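Local coordinates for protein KLLA0C04147p (Kluyveromyces lactis, PDB 5H2D) that binds ergosterol through its OSBP-related domain, the C-terminal part of the Osh1 protein, and probably transfers sterol between membranes, at residues 108-113 against 220-225; 98-103 against 265-270; 320-325 against 330-335. All coordinates share one frame; numbering follows the deposited sequence.

Contact 1 (108-113 against 220-225). With ERG (ergosterol), chain B.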
loop_
_atom_site.group_PDB
_atom_site.type_symbol
_atom_site.label_atom_id
_atom_site.label_comp_id
_atom_site.label_asym_id
_atom_site.label_seq_id
_atom_site.Cartn_x
_atom_site.Cartn_y
_atom_site.Cartn_z
ATOM N N SER A 108 -3.853 8.109 5.423
ATOM C CA SER A 108 -3.196 8.998 4.474
ATOM C C SER A 108 -3.058 8.394 3.081
ATOM O O SER A 108 -2.815 9.136 2.134
ATOM C CB SER A 108 -1.810 9.373 5.000
ATOM O OG SER A 108 -0.926 8.258 5.011
ATOM N N SER A 109 -3.167 7.083 2.939
ATOM C CA SER A 109 -2.913 6.445 1.651
ATOM C C SER A 109 -4.151 6.346 0.767
ATOM O O SER A 109 -4.081 5.731 -0.311
ATOM C CB SER A 109 -2.312 5.060 1.861
ATOM O OG SER A 109 -2.971 4.400 2.920
ATOM N N TYR A 110 -5.263 6.972 1.146
ATOM C CA TYR A 110 -6.461 6.870 0.322
ATOM C C TYR A 110 -6.674 8.056 -0.609
ATOM O O TYR A 110 -7.372 7.910 -1.620
ATOM C CB TYR A 110 -7.696 6.600 1.223
ATOM C CG TYR A 110 -7.520 5.183 1.681
ATOM C CD1 TYR A 110 -7.812 4.128 0.820
ATOM C CD2 TYR A 110 -6.887 4.899 2.882
ATOM C CE1 TYR A 110 -7.546 2.839 1.169
ATOM C CE2 TYR A 110 -6.611 3.599 3.240
ATOM C CZ TYR A 110 -6.939 2.572 2.374
ATOM O OH TYR A 110 -6.645 1.280 2.710
ATOM N N ALA A 111 -6.016 9.190 -0.370
ATOM C CA ALA A 111 -6.139 10.296 -1.313
ATOM C C ALA A 111 -5.686 9.888 -2.705
ATOM O O ALA A 111 -6.265 10.323 -3.707
ATOM C CB ALA A 111 -5.328 11.498 -0.843
ATOM N N SER A 112 -4.644 9.062 -2.787
ATOM C CA SER A 112 -4.085 8.665 -4.073
ATOM C C SER A 112 -5.013 7.768 -4.880
ATOM O O SER A 112 -4.743 7.560 -6.063
ATOM C CB SER A 112 -2.751 7.941 -3.868
ATOM O OG SER A 112 -2.938 6.771 -3.095
ATOM N N THR A 113 -6.092 7.250 -4.287
ATOM C CA THR A 113 -7.003 6.378 -5.035
ATOM C C THR A 113 -8.007 7.162 -5.877
ATOM O O THR A 113 -8.576 6.606 -6.827
ATOM C CB THR A 113 -7.757 5.420 -4.093
ATOM O OG1 THR A 113 -8.669 6.136 -3.246
ATOM C CG2 THR A 113 -6.789 4.630 -3.223
ATOM N N VAL A 220 -14.242 6.576 -7.072
ATOM C CA VAL A 220 -13.678 5.686 -6.062
ATOM C C VAL A 220 -14.086 6.180 -4.679
ATOM O O VAL A 220 -13.854 7.343 -4.321
ATOM C CB VAL A 220 -12.145 5.612 -6.176
ATOM C CG1 VAL A 220 -11.614 4.672 -5.114
ATOM C CG2 VAL A 220 -11.708 5.168 -7.553
ATOM N N ASP A 221 -14.668 5.291 -3.888
ATOM C CA ASP A 221 -15.065 5.580 -2.519
ATOM C C ASP A 221 -14.392 4.580 -1.593
ATOM O O ASP A 221 -14.280 3.394 -1.916
ATOM C CB ASP A 221 -16.590 5.499 -2.360
ATOM C CG ASP A 221 -17.047 5.735 -0.937
ATOM O OD1 ASP A 221 -16.461 6.608 -0.265
ATOM O OD2 ASP A 221 -17.995 5.044 -0.503
ATOM N N ASN A 222 -13.938 5.056 -0.452
ATOM C CA ASN A 222 -13.409 4.193 0.588
ATOM C C ASN A 222 -14.328 4.288 1.798
ATOM O O ASN A 222 -14.791 5.374 2.147
ATOM C CB ASN A 222 -11.970 4.594 0.924
ATOM C CG ASN A 222 -11.066 4.498 -0.281
ATOM O OD1 ASN A 222 -10.746 3.399 -0.730
ATOM N ND2 ASN A 222 -10.674 5.645 -0.840
ATOM N N TYR A 223 -14.640 3.147 2.401
ATOM C CA TYR A 223 -15.673 3.132 3.426
ATOM C C TYR A 223 -15.406 2.008 4.413
ATOM O O TYR A 223 -14.699 1.046 4.112
ATOM C CB TYR A 223 -17.066 2.965 2.801
ATOM C CG TYR A 223 -17.326 1.576 2.255
ATOM C CD1 TYR A 223 -16.929 1.217 0.970
ATOM C CD2 TYR A 223 -17.964 0.618 3.033
ATOM C CE1 TYR A 223 -17.171 -0.059 0.471
ATOM C CE2 TYR A 223 -18.206 -0.655 2.555
ATOM C CZ TYR A 223 -17.813 -0.989 1.274
ATOM O OH TYR A 223 -18.057 -2.264 0.807
ATOM N N GLY A 224 -16.013 2.128 5.587
ATOM C CA GLY A 224 -15.969 1.087 6.591
ATOM C C GLY A 224 -15.227 1.520 7.841
ATOM O O GLY A 224 -14.648 2.601 7.926
ATOM N N ASP A 225 -15.278 0.642 8.832
ATOM C CA ASP A 225 -14.629 0.887 10.105
ATOM C C ASP A 225 -13.292 0.163 10.172
ATOM O O ASP A 225 -13.146 -0.951 9.659
ATOM C CB ASP A 225 -15.520 0.448 11.268
ATOM C CG ASP A 225 -16.801 1.254 11.352
ATOM O OD1 ASP A 225 -16.728 2.501 11.317
ATOM O OD2 ASP A 225 -17.885 0.643 11.448
HETATM C C1 ERG B . -6.471 0.588 -1.874
HETATM C C2 ERG B . -5.276 0.801 -0.948
HETATM C C3 ERG B . -4.714 -0.557 -0.618
HETATM C C4 ERG B . -4.274 -1.276 -1.894
HETATM C C5 ERG B . -5.310 -1.317 -2.886
HETATM C C6 ERG B . -5.372 -2.405 -3.745
HETATM C C7 ERG B . -6.307 -2.499 -4.789
HETATM C C8 ERG B . -7.226 -1.471 -5.018
HETATM C C9 ERG B . -7.342 -0.447 -4.033
HETATM C C10 ERG B . -6.093 -0.165 -3.157
HETATM C C11 ERG B . -8.011 0.892 -4.564
HETATM C C12 ERG B . -9.157 0.644 -5.549
HETATM C C13 ERG B . -8.631 -0.264 -6.680
HETATM C C14 ERG B . -8.289 -1.606 -5.993
HETATM C C15 ERG B . -8.044 -2.511 -7.183
HETATM C C16 ERG B . -9.102 -2.057 -8.230
HETATM C C17 ERG B . -9.722 -0.765 -7.631
HETATM C C18 ERG B . -7.450 0.363 -7.454
HETATM C C19 ERG B . -5.134 0.713 -4.007
HETATM C C20 ERG B . -10.175 0.161 -8.784
HETATM C C21 ERG B . -10.731 1.505 -8.328
HETATM C C22 ERG B . -11.267 -0.600 -9.525
HETATM C C23 ERG B . -11.045 -1.070 -10.928
HETATM C C24 ERG B . -12.142 -1.862 -11.639
HETATM C C25 ERG B . -12.237 -1.365 -13.088
HETATM C C26 ERG B . -12.621 0.119 -13.066
HETATM C C27 ERG B . -13.312 -2.111 -13.895
HETATM C C28 ERG B . -11.737 -3.321 -11.576
HETATM O O1 ERG B . -3.581 -0.431 0.314
#
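N222 reaches from its strand to T113 and Y110 of the facing loop, and its side-chain amide carries the polar part of this contact. ND2 donates to T113 OG1 over 3.2 Å, nearly straight at the hydrogen (164°) and with the acceptor lying in the amide plane. T113 OG1 hands the chain on, donating in turn to Y110 O at 2.7 Å. Its chi1 of 67° sets the hydroxyl between its own backbone N and carbonyl carbon, which turns it back toward Y110 O. Y110 O is gripped twice, as T113 N also donates to it at 3.0 Å. The other end of the amide is taken as well: N222 OD1 accepts from N208 ND2, so bonds at both ends fix which way the group is flipped.

The remaining contacts are van der Waals. The N222 amide meets the Y110 ring obliquely at CD1, the two planes 62° apart, with N222 OD1 3.4 Å from Y110 CD1. Further along the same ring, Y110 CE1 lies 3.7 Å from C2 in the first ring of ergosterol. V220 works farther along the sterol, where the side chain leaves the ring system: CG2 packs against T113 O at 3.5 Å and meets the methyl C21 of ergosterol at 3.9 Å. Y110 and V220 both belong to the sterol pocket, and K205 NZ hydrogen-bonds to the ligand there.

In the fold, 108-113 is the turn that follows helix 95-108, ending in a short 3-10 segment. Strand 219-230 runs between strands 207-211 and 236-241, while A111 on the loop packs against W318 of strand 314-319. Y110 also packs against K205, P206 and N208.

Contact 2 (98-103 against 265-270)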
loop_
_atom_site.group_PDB
_atom_site.type_symbol
_atom_site.label_atom_id
_atom_site.label_comp_id
_atom_site.label_asym_id
_atom_site.label_seq_id
_atom_site.Cartn_x
_atom_site.Cartn_y
_atom_site.Cartn_z
ATOM N N ARG A 98 1.489 8.568 19.789
ATOM C CA ARG A 98 2.028 7.694 18.751
ATOM C C ARG A 98 0.895 7.022 17.984
ATOM O O ARG A 98 0.916 6.970 16.748
ATOM C CB ARG A 98 2.967 6.652 19.356
ATOM C CG ARG A 98 4.145 7.262 20.095
ATOM C CD ARG A 98 5.337 6.311 20.195
ATOM N NE ARG A 98 5.090 5.193 21.106
ATOM C CZ ARG A 98 5.287 5.255 22.421
ATOM N NH1 ARG A 98 5.038 4.199 23.186
ATOM N NH2 ARG A 98 5.717 6.384 22.966
ATOM N N LEU A 99 -0.112 6.518 18.700
ATOM C CA LEU A 99 -1.228 5.851 18.037
ATOM C C LEU A 99 -2.001 6.815 17.141
ATOM O O LEU A 99 -2.436 6.440 16.051
ATOM C CB LEU A 99 -2.153 5.207 19.069
ATOM C CG LEU A 99 -3.369 4.459 18.526
ATOM C CD1 LEU A 99 -2.975 3.512 17.373
ATOM C CD2 LEU A 99 -4.111 3.689 19.609
ATOM N N LEU A 100 -2.195 8.058 17.585
ATOM C CA LEU A 100 -2.876 9.034 16.738
ATOM C C LEU A 100 -2.184 9.160 15.386
ATOM O O LEU A 100 -2.836 9.157 14.329
ATOM C CB LEU A 100 -2.928 10.394 17.438
ATOM C CG LEU A 100 -3.481 11.564 16.612
ATOM C CD1 LEU A 100 -4.963 11.353 16.292
ATOM C CD2 LEU A 100 -3.250 12.887 17.323
ATOM N N TYR A 101 -0.859 9.288 15.403
ATOM C CA TYR A 101 -0.133 9.464 14.152
ATOM C C TYR A 101 -0.069 8.169 13.344
ATOM O O TYR A 101 -0.124 8.221 12.110
ATOM C CB TYR A 101 1.252 10.047 14.439
ATOM C CG TYR A 101 1.203 11.558 14.593
ATOM C CD1 TYR A 101 0.513 12.144 15.651
ATOM C CD2 TYR A 101 1.832 12.392 13.683
ATOM C CE1 TYR A 101 0.445 13.517 15.786
ATOM C CE2 TYR A 101 1.770 13.767 13.809
ATOM C CZ TYR A 101 1.081 14.324 14.872
ATOM O OH TYR A 101 1.010 15.693 15.030
ATOM N N VAL A 102 0.020 7.010 14.008
ATOM C CA VAL A 102 -0.120 5.736 13.295
ATOM C C VAL A 102 -1.463 5.684 12.581
ATOM O O VAL A 102 -1.548 5.322 11.396
ATOM C CB VAL A 102 0.053 4.545 14.260
ATOM C CG1 VAL A 102 -0.451 3.246 13.619
ATOM C CG2 VAL A 102 1.510 4.388 14.668
ATOM N N ALA A 103 -2.538 6.048 13.288
ATOM C CA ALA A 103 -3.873 6.010 12.701
ATOM C C ALA A 103 -3.966 6.922 11.493
ATOM O O ALA A 103 -4.523 6.548 10.456
ATOM C CB ALA A 103 -4.919 6.416 13.738
ATOM N N LYS A 265 -10.863 8.351 26.403
ATOM C CA LYS A 265 -10.652 9.008 25.116
ATOM C C LYS A 265 -9.565 10.069 25.258
ATOM O O LYS A 265 -9.673 10.970 26.097
ATOM C CB LYS A 265 -11.960 9.621 24.615
ATOM C CG LYS A 265 -11.875 10.235 23.224
ATOM C CD LYS A 265 -13.204 10.828 22.784
ATOM C CE LYS A 265 -14.214 9.750 22.440
ATOM N NZ LYS A 265 -15.543 10.340 22.097
ATOM N N GLU A 266 -8.502 9.952 24.461
ATOM C CA GLU A 266 -7.367 10.860 24.551
ATOM C C GLU A 266 -7.272 11.825 23.387
ATOM O O GLU A 266 -6.823 12.959 23.572
ATOM C CB GLU A 266 -6.053 10.069 24.637
ATOM C CG GLU A 266 -5.918 9.195 25.884
ATOM C CD GLU A 266 -5.050 9.840 26.952
ATOM O OE1 GLU A 266 -4.804 11.068 26.868
ATOM O OE2 GLU A 266 -4.587 9.113 27.860
ATOM N N TRP A 267 -7.668 11.394 22.190
ATOM C CA TRP A 267 -7.550 12.204 20.987
ATOM C C TRP A 267 -8.712 11.877 20.064
ATOM O O TRP A 267 -9.222 10.754 20.061
ATOM C CB TRP A 267 -6.229 11.941 20.240
ATOM C CG TRP A 267 -4.985 12.011 21.072
ATOM C CD1 TRP A 267 -4.398 10.986 21.764
ATOM C CD2 TRP A 267 -4.150 13.157 21.268
ATOM N NE1 TRP A 267 -3.256 11.429 22.385
ATOM C CE2 TRP A 267 -3.082 12.759 22.102
ATOM C CE3 TRP A 267 -4.201 14.477 20.822
ATOM C CZ2 TRP A 267 -2.079 13.637 22.502
ATOM C CZ3 TRP A 267 -3.201 15.348 21.212
ATOM C CH2 TRP A 267 -2.152 14.924 22.043
ATOM N N ILE A 268 -9.141 12.878 19.293
ATOM C CA ILE A 268 -10.039 12.661 18.167
ATOM C C ILE A 268 -9.391 13.304 16.950
ATOM O O ILE A 268 -8.539 14.185 17.065
ATOM C CB ILE A 268 -11.456 13.234 18.389
ATOM C CG1 ILE A 268 -11.377 14.718 18.771
ATOM C CG2 ILE A 268 -12.219 12.396 19.421
ATOM C CD1 ILE A 268 -12.731 15.388 18.945
ATOM N N PHE A 269 -9.792 12.834 15.774
ATOM C CA PHE A 269 -9.286 13.410 14.538
ATOM C C PHE A 269 -10.349 13.255 13.465
ATOM O O PHE A 269 -11.282 12.455 13.595
ATOM C CB PHE A 269 -7.955 12.775 14.110
ATOM C CG PHE A 269 -8.057 11.326 13.690
ATOM C CD1 PHE A 269 -8.380 10.987 12.383
ATOM C CD2 PHE A 269 -7.784 10.310 14.594
ATOM C CE1 PHE A 269 -8.456 9.653 11.995
ATOM C CE2 PHE A 269 -7.858 8.985 14.205
ATOM C CZ PHE A 269 -8.191 8.661 12.908
ATOM N N GLY A 270 -10.209 14.038 12.410
ATOM C CA GLY A 270 -11.192 13.996 11.345
ATOM C C GLY A 270 -10.801 14.923 10.221
ATOM O O GLY A 270 -9.939 15.796 10.370
#
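Helix 95-108 lies against the antiparallel beta-barrel of the sterol-binding domain, and here L100 and A103 on one side of it meet W267 and F269 of strand 265-272. The helix and strand segments run nearly the same way, 24° apart, with their axes 9.4 Å from each other. L100 straddles the two aromatics with its methyl groups. CD1 goes to F269, 3.5 Å from CD2 of the ring, and CD2 goes to the six-membered part of the W267 indole, 4.0 Å from CE3. With CG anti to the backbone N (chi1 174°), the leucine fork projects between the rings. A turn later along the helix, A103 CB rests 3.9 Å from F269 CE2, a small residue that probably helps the phenyl ring approach the helix.

W267 sits in a classic beta bulge with E266, both facing V258 on the adjoining strand. Its indole has further partners outside the two segments: NE1 hydrogen-bonds to T96 near the start of the same helix, Y310 meets the ring edge-to-face, and K281 makes a cation-pi contact. V258 and A279 on the flanking strands also touch L100.

Everything passing directly between the two segments is carbon against carbon, so shape and exclusion of water probably hold this interface, while the indole N-H keeps a polar partner of its own.

Contact 3 (320-325 against 330-335)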
loop_
_atom_site.group_PDB
_atom_site.type_symbol
_atom_site.label_atom_id
_atom_site.label_comp_id
_atom_site.label_asym_id
_atom_site.label_seq_id
_atom_site.Cartn_x
_atom_site.Cartn_y
_atom_site.Cartn_z
ATOM N N VAL A 320 -2.929 16.361 1.778
ATOM C CA VAL A 320 -2.605 15.677 0.529
ATOM C C VAL A 320 -1.521 16.435 -0.225
ATOM O O VAL A 320 -1.486 17.678 -0.234
ATOM C CB VAL A 320 -3.875 15.514 -0.326
ATOM C CG1 VAL A 320 -4.380 16.862 -0.801
ATOM C CG2 VAL A 320 -3.616 14.587 -1.517
ATOM N N ASN A 321 -0.627 15.688 -0.868
ATOM C CA ASN A 321 0.372 16.280 -1.741
ATOM C C ASN A 321 -0.293 16.929 -2.947
ATOM O O ASN A 321 -1.360 16.502 -3.405
ATOM C CB ASN A 321 1.372 15.217 -2.211
ATOM C CG ASN A 321 2.338 14.800 -1.117
ATOM O OD1 ASN A 321 2.786 15.631 -0.331
ATOM N ND2 ASN A 321 2.655 13.510 -1.051
ATOM N N GLU A 322 0.357 17.968 -3.472
ATOM C CA GLU A 322 -0.077 18.531 -4.742
ATOM C C GLU A 322 0.035 17.474 -5.833
ATOM O O GLU A 322 0.951 16.643 -5.838
ATOM C CB GLU A 322 0.750 19.767 -5.103
ATOM C CG GLU A 322 2.064 19.461 -5.785
ATOM C CD GLU A 322 2.855 20.718 -6.115
ATOM O OE1 GLU A 322 4.066 20.601 -6.411
ATOM O OE2 GLU A 322 2.265 21.822 -6.071
ATOM N N ARG A 323 -0.917 17.500 -6.756
ATOM C CA ARG A 323 -1.109 16.415 -7.712
ATOM C C ARG A 323 -1.150 16.996 -9.116
ATOM O O ARG A 323 -2.213 17.400 -9.606
ATOM C CB ARG A 323 -2.379 15.637 -7.397
ATOM C CG ARG A 323 -2.517 14.360 -8.164
ATOM C CD ARG A 323 -3.507 13.456 -7.459
ATOM N NE ARG A 323 -3.965 12.418 -8.358
ATOM C CZ ARG A 323 -4.849 11.476 -8.040
ATOM N NH1 ARG A 323 -5.381 11.409 -6.822
ATOM N NH2 ARG A 323 -5.187 10.589 -8.954
ATOM N N PRO A 324 -0.003 17.062 -9.788
ATOM C CA PRO A 324 -0.000 17.492 -11.188
ATOM C C PRO A 324 -0.749 16.494 -12.051
ATOM O O PRO A 324 -1.003 15.353 -11.653
ATOM C CB PRO A 324 1.490 17.534 -11.554
ATOM C CG PRO A 324 2.237 17.451 -10.250
ATOM C CD PRO A 324 1.339 16.704 -9.306
ATOM N N GLU A 325 -1.105 16.945 -13.253
ATOM C CA GLU A 325 -1.681 16.059 -14.253
ATOM C C GLU A 325 -0.603 15.154 -14.824
ATOM O O GLU A 325 0.449 15.623 -15.268
ATOM C CB GLU A 325 -2.328 16.871 -15.372
ATOM C CG GLU A 325 -3.514 17.674 -14.923
ATOM C CD GLU A 325 -4.698 16.813 -14.518
ATOM O OE1 GLU A 325 -4.537 15.577 -14.407
ATOM O OE2 GLU A 325 -5.795 17.378 -14.313
ATOM N N LEU A 330 -1.807 9.419 -12.512
ATOM C CA LEU A 330 -0.926 8.980 -11.443
ATOM C C LEU A 330 -0.551 10.143 -10.534
ATOM O O LEU A 330 -0.509 11.304 -10.955
ATOM C CB LEU A 330 0.342 8.366 -12.018
ATOM C CG LEU A 330 0.184 7.103 -12.859
ATOM C CD1 LEU A 330 1.566 6.542 -13.160
ATOM C CD2 LEU A 330 -0.685 6.058 -12.141
ATOM N N THR A 331 -0.275 9.820 -9.274
ATOM C CA THR A 331 0.323 10.777 -8.351
ATOM C C THR A 331 1.819 10.914 -8.623
ATOM O O THR A 331 2.439 10.071 -9.269
ATOM C CB THR A 331 0.145 10.333 -6.899
ATOM O OG1 THR A 331 0.793 9.067 -6.709
ATOM C CG2 THR A 331 -1.339 10.234 -6.519
ATOM N N LYS A 332 2.412 11.981 -8.081
ATOM C CA LYS A 332 3.866 12.113 -8.136
ATOM C C LYS A 332 4.543 10.884 -7.548
ATOM O O LYS A 332 5.494 10.342 -8.124
ATOM C CB LYS A 332 4.325 13.360 -7.374
ATOM C CG LYS A 332 4.095 14.688 -8.061
ATOM C CD LYS A 332 5.097 15.732 -7.507
ATOM C CE LYS A 332 4.417 16.925 -6.849
ATOM N NZ LYS A 332 3.756 16.577 -5.557
ATOM N N PHE A 333 4.069 10.437 -6.379
ATOM C CA PHE A 333 4.691 9.287 -5.740
ATOM C C PHE A 333 4.557 8.049 -6.616
ATOM O O PHE A 333 5.521 7.294 -6.784
ATOM C CB PHE A 333 4.071 9.039 -4.366
ATOM C CG PHE A 333 4.746 7.945 -3.586
ATOM C CD1 PHE A 333 5.950 8.176 -2.927
ATOM C CD2 PHE A 333 4.164 6.685 -3.479
ATOM C CE1 PHE A 333 6.562 7.173 -2.205
ATOM C CE2 PHE A 333 4.781 5.682 -2.762
ATOM C CZ PHE A 333 5.971 5.926 -2.112
ATOM N N ALA A 334 3.372 7.832 -7.192
ATOM C CA ALA A 334 3.188 6.647 -8.018
ATOM C C ALA A 334 4.092 6.674 -9.240
ATOM O O ALA A 334 4.561 5.625 -9.680
ATOM C CB ALA A 334 1.720 6.503 -8.438
ATOM N N VAL A 335 4.355 7.864 -9.792
ATOM C CA VAL A 335 5.263 7.975 -10.930
ATOM C C VAL A 335 6.654 7.449 -10.593
ATOM O O VAL A 335 7.362 6.933 -11.476
ATOM C CB VAL A 335 5.299 9.439 -11.417
ATOM C CG1 VAL A 335 6.483 9.666 -12.377
ATOM C CG2 VAL A 335 4.006 9.775 -12.144
HETATM O O HOH W 1 0.995 13.793 -6.150
HETATM O O HOH W 2 -2.178 13.078 -12.186
#
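This is a partly buried contact, made by one direct hydrogen bond, two water bridges and side-chain packing, between the extended chain 320-325, just past strand 314-319, and the start of helix 332-337, with K332 reaching from one side and R323 from the other. K332 bends at its outer torsions (chi4 70°) to swing its ammonium back, and NZ donates to E322 O at 2.8 Å, coming in 29° off the carbonyl plane. The E322 carboxylate lies near the same ammonium but beyond salt-bridge range, so any pull between them is probably modest. Along the lysine's aliphatic part, CG packs 3.6 Å from P324 CD, the two side chains crossing at about a right angle.

Two waters stitch the backbones together. One donates to E322 O at 2.9 Å and accepts from K332 N at 3.0 Å, giving that first-turn N-H a partner. The other donates both its hydrogens, to P324 O at 2.6 Å and to L330 O at 2.7 Å.

R323 stretches its chain out past T331, whose CG2 lies over one face of the guanidinium, 3.9 Å from NE. The polar end of the arginine is held by main-chain carbonyls: NH2 donates to V114 O and to N329 O.

While its methyl meets the arginine, the T331 hydroxyl turns to the first turn of the helix. OG1 accepts from A334 N over 2.9 Å, at 157° about the hydrogen, which makes T331 the N-cap of the weakly bonded start of helix 332-337.

Overall arrangement
All three contacts lie in the one sterol-binding domain. Helix 95-108 and the turn after it tie contacts 1 and 2 together: the helix supplies one side of contact 2, the turn one side of contact 1. Their centres are about 18 Å apart, both reach the strands of the same barrel, and contact 1 is nested along the chain inside the loop that contact 2 closes. Contact 3 follows both in sequence. Its centre is about 15 Å from that of contact 1, which it touches where A111 packs on V320 and S112 on T331, and about 26 Å from the centre of contact 2. Thus contact 1 lines the ergosterol pocket directly, contact 3 backs its loop, and contact 2 joins helix to barrel farther out.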